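Local coordinates for hydrazine synthase subunit gamma (Candidatus Kuenenia stuttgartiensis, PDB 5C2V), which reduces nitric oxide to hydroxylamine, the first half-reaction of hydrazine synthesis, as a diheme c-type subunit of the hydrazine synthase complex, at residues 16-21 and 43-48. Residues are numbered along the deposited sequence; the frame is centred on the assembly and turned at random.
Sequences EPLGRE and VRYGQF
Y45 meets the loop segment 16-21 with both a face and an edge of its ring, and with F48 illustrates how two aromatic residues a turn apart can seat an irregular chain on a helix without any hydrogen bond between the two segments. Over one face lies L18: its CD2 is 3.9 Å from the centroid of the Y45 ring and 18° off the ring normal, a CH-pi contact shifted toward the rim. The branch point takes part as well, with L18 CG 3.6 Å from Y45 CD1, while CD1 of the leucine reaches back to Y45 CB. With CG anti to the carbonyl carbon (chi1 -58°), the Y45 ring stands out from the helix where L18 can cover a face and P17 CA can meet its edge. P17 CA lies there in the ring plane, 3.9 Å from Y45 CD1. The carbonyl O of E16 comes to the edge too, near the plane, 3.3 Å from Y45 CE1.

One helical turn on, F48 receives the proline ring. P17 CB packs against F48 CD2 at 3.5 Å and P17 CG reaches CE2 and CZ, the two rings meeting obliquely. F48 swings its ring to this place with CG anti to the backbone N (chi1 176°).

W15 of the gamma chain itself meets the Y45 ring, while L320 of the beta subunit packs on both P17 and F48. L18 also touches M142 and R143 of helix 141-152. The contact is thus an apolar loop-on-helix seam at a subunit interface, joining the N-terminal arm to helix 43-51, which probably belongs to the heme 1 lobe.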
ATOM      1  N   GLU C  16     -38.938  17.298  36.904  1.00 64.42           N
ATOM      2  CA  GLU C  16     -37.517  17.187  36.589  1.00 57.07           C
ATOM      3  C   GLU C  16     -36.812  16.294  37.604  1.00 60.78           C
ATOM      4  O   GLU C  16     -37.168  16.286  38.783  1.00 67.96           O
ATOM      5  CB  GLU C  16     -36.862  18.569  36.550  1.00 46.49           C
ATOM      6  CG  GLU C  16     -37.356  19.462  35.421  1.00 58.16           C
ATOM      7  CD  GLU C  16     -36.588  20.767  35.330  1.00 77.92           C
ATOM      8  OE1 GLU C  16     -37.025  21.664  34.579  1.00 59.47           O
ATOM      9  OE2 GLU C  16     -35.547  20.894  36.008  1.00 75.29           O
ATOM     10  N   PRO C  17     -35.807  15.531  37.147  1.00 64.31           N
ATOM     11  CA  PRO C  17     -35.074  14.607  38.019  1.00 46.73           C
ATOM     12  C   PRO C  17     -34.034  15.304  38.889  1.00 53.09           C
ATOM     13  O   PRO C  17     -33.871  16.521  38.805  1.00 51.87           O
ATOM     14  CB  PRO C  17     -34.400  13.662  37.026  1.00 50.36           C
ATOM     15  CG  PRO C  17     -34.177  14.504  35.821  1.00 65.21           C
ATOM     16  CD  PRO C  17     -35.358  15.436  35.746  1.00 68.38           C
ATOM     17  N   LEU C  18     -33.338  14.528  39.715  1.00 41.96           N
ATOM     18  CA  LEU C  18     -32.295  15.063  40.582  1.00 42.59           C
ATOM     19  C   LEU C  18     -31.045  15.401  39.777  1.00 55.59           C
ATOM     20  O   LEU C  18     -30.747  14.749  38.778  1.00 49.30           O
ATOM     21  CB  LEU C  18     -31.953  14.066  41.691  1.00 58.03           C
ATOM     22  CG  LEU C  18     -33.095  13.648  42.618  1.00 64.17           C
ATOM     23  CD1 LEU C  18     -32.637  12.564  43.578  1.00 52.96           C
ATOM     24  CD2 LEU C  18     -33.638  14.848  43.379  1.00 46.26           C
ATOM     25  N   GLY C  19     -30.317  16.419  40.222  1.00 53.24           N
ATOM     26  CA  GLY C  19     -29.117  16.853  39.532  1.00 40.53           C
ATOM     27  C   GLY C  19     -27.945  15.910  39.714  1.00 63.26           C
ATOM     28  O   GLY C  19     -28.059  14.875  40.373  1.00 54.87           O
ATOM     29  N   ARG C  20     -26.813  16.269  39.119  1.00 59.47           N
ATOM     30  CA  ARG C  20     -25.599  15.466  39.212  1.00 45.06           C
ATOM     31  C   ARG C  20     -24.958  15.566  40.591  1.00 48.59           C
ATOM     32  O   ARG C  20     -24.662  14.551  41.224  1.00 52.64           O
ATOM     33  CB  ARG C  20     -24.595  15.904  38.145  1.00 59.19           C
ATOM     34  CG  ARG C  20     -23.329  15.071  38.101  1.00 40.84           C
ATOM     35  CD  ARG C  20     -22.311  15.694  37.164  1.00 59.92           C
ATOM     36  NE  ARG C  20     -21.170  14.816  36.929  1.00 63.49           N
ATOM     37  CZ  ARG C  20     -20.115  15.149  36.193  1.00 49.27           C
ATOM     38  NH1 ARG C  20     -20.054  16.344  35.623  1.00 53.44           N
ATOM     39  NH2 ARG C  20     -19.122  14.288  36.028  1.00 48.08           N
ATOM     40  N   GLU C  21     -24.755  16.803  41.040  1.00 57.58           N
ATOM     41  CA  GLU C  21     -24.093  17.097  42.308  1.00 49.34           C
ATOM     42  C   GLU C  21     -22.717  16.437  42.401  1.00 51.41           C
ATOM     43  O   GLU C  21     -21.952  16.449  41.437  1.00 68.18           O
ATOM     44  CB  GLU C  21     -24.974  16.668  43.485  1.00 51.18           C
ATOM     45  CG  GLU C  21     -26.357  17.302  43.473  1.00 56.70           C
ATOM     46  CD  GLU C  21     -27.062  17.198  44.812  1.00 60.39           C
ATOM     47  OE1 GLU C  21     -28.085  16.484  44.895  1.00 60.24           O
ATOM     48  OE2 GLU C  21     -26.597  17.836  45.779  1.00 58.41           O
ATOM     49  N   VAL C  43     -39.172   8.688  45.891  1.00 48.39           N
ATOM     50  CA  VAL C  43     -39.382   7.403  45.223  1.00 58.71           C
ATOM     51  C   VAL C  43     -39.412   7.511  43.692  1.00 53.50           C
ATOM     52  O   VAL C  43     -38.905   6.628  42.991  1.00 46.37           O
ATOM     53  CB  VAL C  43     -40.688   6.728  45.723  1.00 45.04           C
ATOM     54  CG1 VAL C  43     -41.899   7.604  45.444  1.00 72.82           C
ATOM     55  CG2 VAL C  43     -40.860   5.348  45.101  1.00 42.04           C
ATOM     56  N   ARG C  44     -39.981   8.594  43.171  1.00 40.97           N
ATOM     57  CA  ARG C  44     -40.108   8.756  41.726  1.00 53.95           C
ATOM     58  C   ARG C  44     -38.751   9.050  41.094  1.00 63.49           C
ATOM     59  O   ARG C  44     -38.432   8.534  40.019  1.00 58.26           O
ATOM     60  CB  ARG C  44     -41.106   9.865  41.390  1.00 64.27           C
ATOM     61  CG  ARG C  44     -41.645   9.788  39.970  1.00 59.41           C
ATOM     62  CD  ARG C  44     -42.811  10.739  39.757  1.00 53.67           C
ATOM     63  NE  ARG C  44     -43.556  10.421  38.542  1.00 61.43           N
ATOM     64  CZ  ARG C  44     -43.298  10.943  37.347  1.00 51.96           C
ATOM     65  NH1 ARG C  44     -42.312  11.816  37.202  1.00 51.69           N
ATOM     66  NH2 ARG C  44     -44.028  10.594  36.297  1.00 48.50           N
ATOM     67  N   TYR C  45     -37.960   9.882  41.767  1.00 51.15           N
ATOM     68  CA  TYR C  45     -36.591  10.155  41.344  1.00 50.54           C
ATOM     69  C   TYR C  45     -35.811   8.849  41.267  1.00 55.95           C
ATOM     70  O   TYR C  45     -35.043   8.616  40.330  1.00 63.77           O
ATOM     71  CB  TYR C  45     -35.904  11.125  42.307  1.00 51.46           C
ATOM     72  CG  TYR C  45     -36.603  12.457  42.462  1.00 62.36           C
ATOM     73  CD1 TYR C  45     -36.474  13.449  41.499  1.00 60.60           C
ATOM     74  CD2 TYR C  45     -37.386  12.727  43.578  1.00 74.87           C
ATOM     75  CE1 TYR C  45     -37.109  14.668  41.638  1.00 70.81           C
ATOM     76  CE2 TYR C  45     -38.025  13.945  43.727  1.00 72.51           C
ATOM     77  CZ  TYR C  45     -37.883  14.912  42.753  1.00 76.67           C
ATOM     78  OH  TYR C  45     -38.516  16.125  42.896  1.00 70.32           O
ATOM     79  N   GLY C  46     -36.027   7.999  42.266  1.00 48.05           N
ATOM     80  CA  GLY C  46     -35.416   6.686  42.308  1.00 49.96           C
ATOM     81  C   GLY C  46     -35.859   5.825  41.144  1.00 58.56           C
ATOM     82  O   GLY C  46     -35.063   5.068  40.590  1.00 57.07           O
ATOM     83  N   GLN C  47     -37.131   5.939  40.770  1.00 48.97           N
ATOM     84  CA  GLN C  47     -37.643   5.206  39.616  1.00 48.23           C
ATOM     85  C   GLN C  47     -36.949   5.675  38.339  1.00 57.84           C
ATOM     86  O   GLN C  47     -36.631   4.867  37.460  1.00 49.68           O
ATOM     87  CB  GLN C  47     -39.159   5.373  39.488  1.00 42.37           C
ATOM     88  CG  GLN C  47     -39.789   4.459  38.445  1.00 36.73           C
ATOM     89  CD  GLN C  47     -41.279   4.688  38.282  1.00 38.52           C
ATOM     90  OE1 GLN C  47     -41.778   5.790  38.507  1.00 40.42           O
ATOM     91  NE2 GLN C  47     -41.998   3.642  37.891  1.00 29.92           N
ATOM     92  N   PHE C  48     -36.708   6.980  38.243  1.00 51.85           N
ATOM     93  CA  PHE C  48     -36.007   7.533  37.089  1.00 62.07           C
ATOM     94  C   PHE C  48     -34.577   7.014  37.013  1.00 63.07           C
ATOM     95  O   PHE C  48     -34.144   6.531  35.967  1.00 64.22           O
ATOM     96  CB  PHE C  48     -36.000   9.061  37.126  1.00 57.60           C
ATOM     97  CG  PHE C  48     -35.202   9.684  36.014  1.00 54.52           C
ATOM     98  CD1 PHE C  48     -35.689   9.696  34.716  1.00 53.80           C
ATOM     99  CD2 PHE C  48     -33.962  10.249  36.264  1.00 58.33           C
ATOM    100  CE1 PHE C  48     -34.956  10.263  33.689  1.00 53.55           C
ATOM    101  CE2 PHE C  48     -33.225  10.820  35.241  1.00 52.42           C
ATOM    102  CZ  PHE C  48     -33.723  10.827  33.952  1.00 53.34           C
TER